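PDB 2WOL: clavulanic acid biosynthesis oligopeptide binding protein 2 from Streptomyces clavuligerus, which probably binds oligopeptides as an extracellular solute-binding protein of family 5 and belongs to the biosynthetic pathway of the beta-lactamase inhibitor clavulanic acid. Local coordinates for residues Q360-Y365 / A512-V517; T349-P354 / A521-L526; L356-D361 / P458-F463. All coordinates share one frame; numbering follows the deposited sequence.

Contact 1 (Q360-Y365 / A512-V517); sequences QDLDLY and AVERRV
Glu514, on helix 503-520, is the first residue of 512-517 to meet the irregular segment 360-365, and it illustrates how a buried carboxylate can be satisfied by a loop. Gln360 NE2 donates to Glu514 OE1 at 2.8 Å in an almost straight bond (169°). The oxygen offers its anti lone pair and lies in the plane of the amide, with the two flat groups only 18° apart. From a CG wedged between the backbone N and the carbonyl carbon (chi1 65°), the glutamine runs out extended and passes the glutamate in the opposite direction. A water that accepts from Gln360 N (2.9 Å) donates to the same OE1, while OE2 receives Leu351 N and Phe352 N. Four donors in all would be expected to stabilise the ionised form. The apolar flank is Leu362 CD2, 3.8 Å from Glu514 CG.

Arg515 follows on the more exposed side. Leu362 CD1 sits 3.6 Å above the plane of its guanidinium, over the centre, and Leu364 CD2 comes obliquely to Arg515 NH1 (3.7 Å). A second water, in that plane at the edge, links Arg515 NE to Gln360 OE1, so both ends of the amide are held. The whole is a long connecting loop packed against the flank of a helix in one lobe of a bilobal periplasmic-binding-protein fold.

Contact 2 (T349-P354 / A521-L526); sequences TALFPP and AVLLPL
Thr349 and Pro525 bring the two backbones closest, with their CA atoms 5.7 Å apart, just after the short strand 346-347, which pairs antiparallel with strand 523-534, has ended. The setting is the mixed beta-sheet of one lobe of the solute-binding-protein fold. Leu526 still shares a backbone hydrogen bond with Thr348, but from Thr349 onward the chain is no longer a strand, and the ladder lapses. Pro525, facing it, has no N-H to give, and contact passes from backbone bonding to packing. On the other flank, backbone bonds run from Leu524 to Val307 and from Val522, just before the strand, to Met309.

Two successive carbonyls of the departing chain come up to the rim of the proline ring, at CG and CB. Thr349 O touches Pro525 CG at 3.6 Å, and Ala350 O approaches Pro525 CB more closely, at 3.3 Å. The polar end of Thr349 serves elsewhere, its OG1 bonding to Leu362 O, and Ala350 O is also bonded to Thr348 OG1.

Beyond the ring the packing becomes purely aliphatic. The CB of Leu351 does not set out toward the strand, but with CG beside the backbone N (chi1 -51°) its two methyls swing back to it. The side chain of Leu523 meets it at about a right angle, while the proline ring lies obliquely to it. Val517 and Leu464, from two helices, also touch Leu351, and Met518 touches Pro525, so strand, loop and helices converge here. Both methyls of Leu351 meet Leu523, and CD2 also reaches the proline: Leu351 CD1 abuts Leu523 CD1 at 4.1 Å, whereas Leu351 CD2 touches both Pro525 CG at 4.0 Å and Leu523 CB at 4.1 Å.

Contact 3 (L356-D361 / P458-F463); sequences LPAHQD and PTEYGF
Glu460 OE2 accepts the backbone N-H of Ala358 at 2.8 Å, and turn atoms crowd about it. The nitrogen meets the oxygen nearly head-on down its C-O bond, although the N-H itself points somewhat aside (143°). Pro357 CD, 3.2 Å from Glu460 OE2, and Ala358 CB, 3.3 Å from it, hem the same oxygen in. It is a bend at chi2 (88°) that turns the carboxylate from the helix toward this loop. Ala358 belongs to a type I turn, closed by His359 N bonding to Leu356 O at 3.0 Å, and Trp510 packs on both Glu460 and Ala358.

Beside this polar join, Leu356 inserts its branches against the helix start. Leu356 CD2 lies 3.5 Å from Pro458 O, and Leu356 CD1 touches Phe463 CB at 3.8 Å. Thr459 caps that start, its OG1 accepting from Gly462 N at 3.1 Å and also bonding to Asp182. A glycerol, probably from crystallisation, lies near Pro458. The arrangement is a beta turn docked on an N-capped helix, 460-468, by a first-turn glutamate that takes a backbone N-H from the turn.

Overall arrangement
One long loop, between strand 346-347 and helix 375-384, supplies the first segment of all three contacts and is fastened in turn to a strand, a helix start and the flank of a helix. Contacts 2 and 3 are buried, whereas contact 1 is only partly so. Their chemistry follows: contact 2 is carbonyl and aliphatic packing, contact 3 pairs one carboxylate-to-backbone bond with leucine packing, and contact 1 joins side chain to side chain, amide to carboxylate and leucine to guanidinium, with waters between. Helix 503-520 and strand 523-534 are consecutive, so contacts 1 and 2, with centres about 8 Å apart, hold neighbouring elements. Packing of Phe463 CZ on Leu351 O (3.2 Å) joins contacts 2 and 3.

Contact 1 (Q360-Y365 / A512-V517)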
loop_
_atom_site.group_PDB
_atom_site.type_symbol
_atom_site.label_atom_id
_atom_site.label_comp_id
_atom_site.label_asym_id
_atom_site.label_seq_id
_atom_site.Cartn_x
_atom_site.Cartn_y
_atom_site.Cartn_z
ATOM N N GLN A 360 6.038 -5.462 17.698
ATOM C CA GLN A 360 6.426 -6.132 18.938
ATOM C C GLN A 360 7.119 -7.461 18.674
ATOM O O GLN A 360 6.988 -8.035 17.587
ATOM C CB GLN A 360 5.187 -6.385 19.803
ATOM C CG GLN A 360 4.199 -7.367 19.162
ATOM C CD GLN A 360 2.967 -7.634 20.005
ATOM O OE1 GLN A 360 3.021 -7.625 21.238
ATOM N NE2 GLN A 360 1.843 -7.889 19.337
ATOM N N ASP A 361 7.834 -7.950 19.687
ATOM C CA ASP A 361 8.350 -9.314 19.688
ATOM C C ASP A 361 7.194 -10.265 19.932
ATOM O O ASP A 361 6.549 -10.211 20.981
ATOM C CB ASP A 361 9.379 -9.506 20.799
ATOM C CG ASP A 361 10.665 -8.762 20.544
ATOM O OD1 ASP A 361 10.850 -8.218 19.431
ATOM O OD2 ASP A 361 11.495 -8.731 21.475
ATOM N N LEU A 362 6.932 -11.128 18.957
ATOM C CA LEU A 362 5.843 -12.082 19.063
ATOM C C LEU A 362 6.189 -13.293 18.211
ATOM O O LEU A 362 6.300 -13.190 16.990
ATOM C CB LEU A 362 4.524 -11.440 18.609
ATOM C CG LEU A 362 3.244 -12.281 18.652
ATOM C CD1 LEU A 362 2.855 -12.672 20.077
ATOM C CD2 LEU A 362 2.113 -11.531 17.975
ATOM N N ASP A 363 6.395 -14.431 18.872
ATOM C CA ASP A 363 6.740 -15.671 18.184
ATOM C C ASP A 363 6.092 -16.839 18.916
ATOM O O ASP A 363 6.734 -17.535 19.702
ATOM C CB ASP A 363 8.266 -15.835 18.101
ATOM C CG ASP A 363 8.694 -17.025 17.254
ATOM O OD1 ASP A 363 7.869 -17.559 16.478
ATOM O OD2 ASP A 363 9.872 -17.427 17.368
ATOM N N LEU A 364 4.803 -17.038 18.657
ATOM C CA LEU A 364 4.035 -18.059 19.360
ATOM C C LEU A 364 4.404 -19.476 18.948
ATOM O O LEU A 364 4.257 -20.405 19.747
ATOM C CB LEU A 364 2.525 -17.832 19.196
ATOM C CG LEU A 364 1.949 -16.531 19.770
ATOM C CD1 LEU A 364 0.427 -16.551 19.691
ATOM C CD2 LEU A 364 2.396 -16.288 21.217
ATOM N N TYR A 365 4.883 -19.634 17.713
ATOM C CA TYR A 365 5.209 -20.953 17.167
ATOM C C TYR A 365 6.647 -21.018 16.646
ATOM O O TYR A 365 6.869 -21.065 15.436
ATOM C CB TYR A 365 4.193 -21.344 16.081
ATOM C CG TYR A 365 2.781 -20.995 16.483
ATOM C CD1 TYR A 365 2.079 -19.976 15.836
ATOM C CD2 TYR A 365 2.166 -21.652 17.547
ATOM C CE1 TYR A 365 0.780 -19.640 16.221
ATOM C CE2 TYR A 365 0.882 -21.320 17.945
ATOM C CZ TYR A 365 0.193 -20.315 17.281
ATOM O OH TYR A 365 -1.086 -20.010 17.692
ATOM N N ALA A 512 -2.396 -6.386 21.496
ATOM C CA ALA A 512 -3.341 -7.413 21.923
ATOM C C ALA A 512 -4.085 -8.018 20.726
ATOM O O ALA A 512 -4.293 -9.231 20.673
ATOM C CB ALA A 512 -4.329 -6.857 22.943
ATOM N N VAL A 513 -4.480 -7.177 19.772
ATOM C CA VAL A 513 -5.101 -7.670 18.537
ATOM C C VAL A 513 -4.176 -8.645 17.812
ATOM O O VAL A 513 -4.585 -9.752 17.470
ATOM C CB VAL A 513 -5.499 -6.527 17.571
ATOM C CG1 VAL A 513 -6.039 -7.087 16.256
ATOM C CG2 VAL A 513 -6.533 -5.614 18.218
ATOM N N GLU A 514 -2.929 -8.229 17.590
ATOM C CA GLU A 514 -1.977 -9.054 16.852
ATOM C C GLU A 514 -1.724 -10.380 17.560
ATOM O O GLU A 514 -1.678 -11.437 16.916
ATOM C CB GLU A 514 -0.656 -8.321 16.633
ATOM C CG GLU A 514 0.286 -9.093 15.716
ATOM C CD GLU A 514 1.634 -8.430 15.538
ATOM O OE1 GLU A 514 2.204 -7.940 16.536
ATOM O OE2 GLU A 514 2.121 -8.415 14.392
ATOM N N ARG A 515 -1.572 -10.319 18.883
ATOM C CA ARG A 515 -1.386 -11.524 19.679
ATOM C C ARG A 515 -2.564 -12.483 19.508
ATOM O O ARG A 515 -2.363 -13.674 19.275
ATOM C CB ARG A 515 -1.177 -11.175 21.158
ATOM C CG ARG A 515 -1.005 -12.399 22.046
ATOM C CD ARG A 515 -0.551 -12.029 23.451
ATOM N NE ARG A 515 0.829 -11.544 23.474
ATOM C CZ ARG A 515 1.902 -12.320 23.618
ATOM N NH1 ARG A 515 1.770 -13.635 23.753
ATOM N NH2 ARG A 515 3.112 -11.775 23.625
ATOM N N ARG A 516 -3.787 -11.968 19.612
ATOM C CA ARG A 516 -4.967 -12.822 19.477
ATOM C C ARG A 516 -5.035 -13.440 18.085
ATOM O O ARG A 516 -5.374 -14.611 17.948
ATOM C CB ARG A 516 -6.245 -12.034 19.766
ATOM C CG ARG A 516 -6.480 -11.763 21.235
ATOM C CD ARG A 516 -7.664 -10.842 21.433
ATOM N NE ARG A 516 -7.978 -10.651 22.846
ATOM C CZ ARG A 516 -8.857 -11.380 23.528
ATOM N NH1 ARG A 516 -9.521 -12.362 22.931
ATOM N NH2 ARG A 516 -9.072 -11.128 24.812
ATOM N N VAL A 517 -4.698 -12.655 17.061
ATOM C CA VAL A 517 -4.669 -13.167 15.691
ATOM C C VAL A 517 -3.679 -14.325 15.560
ATOM O O VAL A 517 -3.992 -15.343 14.952
ATOM C CB VAL A 517 -4.351 -12.060 14.657
ATOM C CG1 VAL A 517 -4.130 -12.655 13.267
ATOM C CG2 VAL A 517 -5.473 -11.039 14.619
HETATM O O HOH W 1 4.708 -7.050 15.636
HETATM O O HOH W 2 1.417 -8.799 23.174
HETATM O O HOH W 3 5.821 -12.066 23.020
#

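Contact 2 (T349-P354 / A521-L526)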
loop_
_atom_site.group_PDB
_atom_site.type_symbol
_atom_site.label_atom_id
_atom_site.label_comp_id
_atom_site.label_asym_id
_atom_site.label_seq_id
_atom_site.Cartn_x
_atom_site.Cartn_y
_atom_site.Cartn_z
ATOM N N THR A 349 8.253 -13.296 12.409
ATOM C CA THR A 349 7.362 -14.243 13.080
ATOM C C THR A 349 6.051 -13.571 13.503
ATOM O O THR A 349 5.198 -14.195 14.135
ATOM C CB THR A 349 8.024 -14.869 14.318
ATOM O OG1 THR A 349 8.296 -13.843 15.278
ATOM C CG2 THR A 349 9.330 -15.560 13.938
ATOM N N ALA A 350 5.902 -12.293 13.165
ATOM C CA ALA A 350 4.663 -11.562 13.420
ATOM C C ALA A 350 4.247 -10.735 12.197
ATOM O O ALA A 350 4.874 -10.819 11.139
ATOM C CB ALA A 350 4.802 -10.690 14.662
ATOM N N LEU A 351 3.193 -9.939 12.356
ATOM C CA LEU A 351 2.525 -9.313 11.215
ATOM C C LEU A 351 2.938 -7.865 10.940
ATOM O O LEU A 351 3.295 -7.532 9.810
ATOM C CB LEU A 351 1.001 -9.423 11.365
ATOM C CG LEU A 351 0.452 -10.830 11.652
ATOM C CD1 LEU A 351 -1.006 -10.773 12.062
ATOM C CD2 LEU A 351 0.625 -11.759 10.456
ATOM N N PHE A 352 2.892 -7.014 11.965
ATOM C CA PHE A 352 3.186 -5.583 11.795
ATOM C C PHE A 352 4.595 -5.329 11.268
ATOM O O PHE A 352 5.558 -5.912 11.771
ATOM C CB PHE A 352 3.053 -4.826 13.122
ATOM C CG PHE A 352 1.640 -4.682 13.626
ATOM C CD1 PHE A 352 1.340 -4.983 14.952
ATOM C CD2 PHE A 352 0.619 -4.223 12.793
ATOM C CE1 PHE A 352 0.042 -4.843 15.442
ATOM C CE2 PHE A 352 -0.682 -4.080 13.281
ATOM C CZ PHE A 352 -0.964 -4.393 14.605
ATOM N N PRO A 353 4.722 -4.451 10.256
ATOM C CA PRO A 353 6.041 -3.930 9.885
ATOM C C PRO A 353 6.613 -3.061 11.012
ATOM O O PRO A 353 5.845 -2.483 11.785
ATOM C CB PRO A 353 5.746 -3.062 8.653
ATOM C CG PRO A 353 4.404 -3.485 8.178
ATOM C CD PRO A 353 3.656 -3.912 9.398
ATOM N N PRO A 354 7.954 -2.971 11.115
ATOM C CA PRO A 354 8.593 -2.151 12.154
ATOM C C PRO A 354 8.346 -0.637 12.061
ATOM O O PRO A 354 8.747 0.101 12.967
ATOM C CB PRO A 354 10.084 -2.467 11.990
ATOM C CG PRO A 354 10.223 -2.952 10.599
ATOM C CD PRO A 354 8.951 -3.674 10.284
ATOM N N ALA A 521 -3.812 -18.605 14.795
ATOM C CA ALA A 521 -2.897 -19.309 13.881
ATOM C C ALA A 521 -3.370 -19.355 12.415
ATOM O O ALA A 521 -2.911 -20.185 11.627
ATOM C CB ALA A 521 -2.562 -20.720 14.412
ATOM N N VAL A 522 -4.273 -18.445 12.056
ATOM C CA VAL A 522 -4.805 -18.386 10.690
ATOM C C VAL A 522 -3.851 -17.725 9.689
ATOM O O VAL A 522 -3.982 -17.933 8.486
ATOM C CB VAL A 522 -6.199 -17.713 10.625
ATOM C CG1 VAL A 522 -7.258 -18.605 11.272
ATOM C CG2 VAL A 522 -6.180 -16.336 11.281
ATOM N N LEU A 523 -2.892 -16.946 10.191
ATOM C CA LEU A 523 -1.894 -16.304 9.332
ATOM C C LEU A 523 -0.490 -16.749 9.720
ATOM O O LEU A 523 -0.100 -16.633 10.884
ATOM C CB LEU A 523 -1.997 -14.775 9.411
ATOM C CG LEU A 523 -3.339 -14.124 9.044
ATOM C CD1 LEU A 523 -3.252 -12.611 9.163
ATOM C CD2 LEU A 523 -3.786 -14.524 7.644
ATOM N N LEU A 524 0.246 -17.258 8.735
ATOM C CA LEU A 524 1.643 -17.644 8.898
ATOM C C LEU A 524 2.528 -16.588 8.236
ATOM O O LEU A 524 2.630 -16.543 7.006
ATOM C CB LEU A 524 1.898 -19.026 8.282
ATOM C CG LEU A 524 3.343 -19.500 8.068
ATOM C CD1 LEU A 524 4.157 -19.516 9.367
ATOM C CD2 LEU A 524 3.350 -20.878 7.426
ATOM N N PRO A 525 3.165 -15.729 9.051
ATOM C CA PRO A 525 4.046 -14.690 8.523
ATOM C C PRO A 525 5.318 -15.317 7.979
ATOM O O PRO A 525 5.873 -16.223 8.605
ATOM C CB PRO A 525 4.374 -13.826 9.750
ATOM C CG PRO A 525 3.577 -14.358 10.879
ATOM C CD PRO A 525 3.099 -15.715 10.521
ATOM N N LEU A 526 5.768 -14.846 6.821
ATOM C CA LEU A 526 7.011 -15.345 6.232
ATOM C C LEU A 526 8.113 -14.295 6.291
ATOM O O LEU A 526 9.064 -14.426 7.066
ATOM C CB LEU A 526 6.789 -15.835 4.796
ATOM C CG LEU A 526 5.746 -16.945 4.611
ATOM C CD1 LEU A 526 5.610 -17.312 3.145
ATOM C CD2 LEU A 526 6.100 -18.175 5.435
#

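Contact 3 (L356-D361 / P458-F463)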
loop_
_atom_site.group_PDB
_atom_site.type_symbol
_atom_site.label_atom_id
_atom_site.label_comp_id
_atom_site.label_asym_id
_atom_site.label_seq_id
_atom_site.Cartn_x
_atom_site.Cartn_y
_atom_site.Cartn_z
ATOM N N LEU A 356 5.414 0.621 12.203
ATOM C CA LEU A 356 4.228 0.872 13.014
ATOM C C LEU A 356 4.535 0.805 14.505
ATOM O O LEU A 356 5.272 -0.081 14.945
ATOM C CB LEU A 356 3.108 -0.105 12.649
ATOM C CG LEU A 356 2.695 -0.164 11.175
ATOM C CD1 LEU A 356 1.564 -1.157 11.005
ATOM C CD2 LEU A 356 2.288 1.206 10.639
ATOM N N PRO A 357 3.979 1.753 15.286
ATOM C CA PRO A 357 4.160 1.822 16.741
ATOM C C PRO A 357 3.934 0.503 17.477
ATOM O O PRO A 357 4.665 0.201 18.418
ATOM C CB PRO A 357 3.118 2.858 17.169
ATOM C CG PRO A 357 3.025 3.769 15.998
ATOM C CD PRO A 357 3.152 2.874 14.793
ATOM N N ALA A 358 2.944 -0.279 17.045
ATOM C CA ALA A 358 2.584 -1.514 17.738
ATOM C C ALA A 358 3.528 -2.689 17.482
ATOM O O ALA A 358 3.396 -3.735 18.122
ATOM C CB ALA A 358 1.153 -1.909 17.419
ATOM N N HIS A 359 4.475 -2.525 16.559
ATOM C CA HIS A 359 5.463 -3.569 16.292
ATOM C C HIS A 359 6.039 -4.135 17.592
ATOM O O HIS A 359 6.460 -3.390 18.483
ATOM C CB HIS A 359 6.583 -3.043 15.397
ATOM C CG HIS A 359 7.578 -4.087 15.004
ATOM N ND1 HIS A 359 8.826 -4.182 15.582
ATOM C CD2 HIS A 359 7.507 -5.087 14.093
ATOM C CE1 HIS A 359 9.483 -5.193 15.040
ATOM N NE2 HIS A 359 8.705 -5.760 14.135
ATOM N N GLN A 360 6.038 -5.462 17.698
ATOM C CA GLN A 360 6.426 -6.132 18.938
ATOM C C GLN A 360 7.119 -7.461 18.674
ATOM O O GLN A 360 6.988 -8.035 17.587
ATOM C CB GLN A 360 5.187 -6.385 19.803
ATOM C CG GLN A 360 4.199 -7.367 19.162
ATOM C CD GLN A 360 2.967 -7.634 20.005
ATOM O OE1 GLN A 360 3.021 -7.625 21.238
ATOM N NE2 GLN A 360 1.843 -7.889 19.337
ATOM N N ASP A 361 7.834 -7.950 19.687
ATOM C CA ASP A 361 8.350 -9.314 19.688
ATOM C C ASP A 361 7.194 -10.265 19.932
ATOM O O ASP A 361 6.549 -10.211 20.981
ATOM C CB ASP A 361 9.379 -9.506 20.799
ATOM C CG ASP A 361 10.665 -8.762 20.544
ATOM O OD1 ASP A 361 10.850 -8.218 19.431
ATOM O OD2 ASP A 361 11.495 -8.731 21.475
ATOM N N PRO A 458 -0.302 4.015 6.242
ATOM C CA PRO A 458 0.670 3.453 7.188
ATOM C C PRO A 458 0.273 3.521 8.666
ATOM O O PRO A 458 0.939 4.190 9.465
ATOM C CB PRO A 458 1.933 4.278 6.916
ATOM C CG PRO A 458 1.412 5.601 6.481
ATOM C CD PRO A 458 0.122 5.341 5.750
ATOM N N THR A 459 -0.803 2.820 9.011
ATOM C CA THR A 459 -1.236 2.694 10.398
ATOM C C THR A 459 -1.577 1.243 10.682
ATOM O O THR A 459 -1.731 0.433 9.757
ATOM C CB THR A 459 -2.498 3.537 10.712
ATOM O OG1 THR A 459 -3.608 3.036 9.959
ATOM C CG2 THR A 459 -2.280 5.013 10.399
ATOM N N GLU A 460 -1.714 0.922 11.965
ATOM C CA GLU A 460 -2.109 -0.420 12.377
ATOM C C GLU A 460 -3.479 -0.813 11.823
ATOM O O GLU A 460 -3.670 -1.956 11.396
ATOM C CB GLU A 460 -2.088 -0.555 13.899
ATOM C CG GLU A 460 -0.696 -0.583 14.510
ATOM C CD GLU A 460 -0.148 0.799 14.826
ATOM O OE1 GLU A 460 -0.661 1.799 14.282
ATOM O OE2 GLU A 460 0.804 0.884 15.625
ATOM N N TYR A 461 -4.423 0.131 11.812
ATOM C CA TYR A 461 -5.726 -0.143 11.218
ATOM C C TYR A 461 -5.590 -0.461 9.734
ATOM O O TYR A 461 -6.098 -1.476 9.264
ATOM C CB TYR A 461 -6.729 1.004 11.411
ATOM C CG TYR A 461 -8.083 0.623 10.858
ATOM C CD1 TYR A 461 -9.014 -0.041 11.653
ATOM C CD2 TYR A 461 -8.412 0.871 9.521
ATOM C CE1 TYR A 461 -10.250 -0.431 11.146
ATOM C CE2 TYR A 461 -9.643 0.487 9.003
ATOM C CZ TYR A 461 -10.556 -0.163 9.820
ATOM O OH TYR A 461 -11.771 -0.546 9.304
ATOM N N GLY A 462 -4.904 0.417 9.004
ATOM C CA GLY A 462 -4.691 0.222 7.576
ATOM C C GLY A 462 -4.028 -1.108 7.270
ATOM O O GLY A 462 -4.388 -1.782 6.306
ATOM N N PHE A 463 -3.061 -1.490 8.101
ATOM C CA PHE A 463 -2.332 -2.725 7.865
ATOM C C PHE A 463 -3.109 -3.984 8.246
ATOM O O PHE A 463 -3.178 -4.942 7.465
ATOM C CB PHE A 463 -0.971 -2.718 8.572
ATOM C CG PHE A 463 -0.141 -3.926 8.251
ATOM C CD1 PHE A 463 0.655 -3.944 7.111
ATOM C CD2 PHE A 463 -0.195 -5.058 9.054
ATOM C CE1 PHE A 463 1.395 -5.070 6.778
ATOM C CE2 PHE A 463 0.549 -6.191 8.735
ATOM C CZ PHE A 463 1.344 -6.195 7.602
#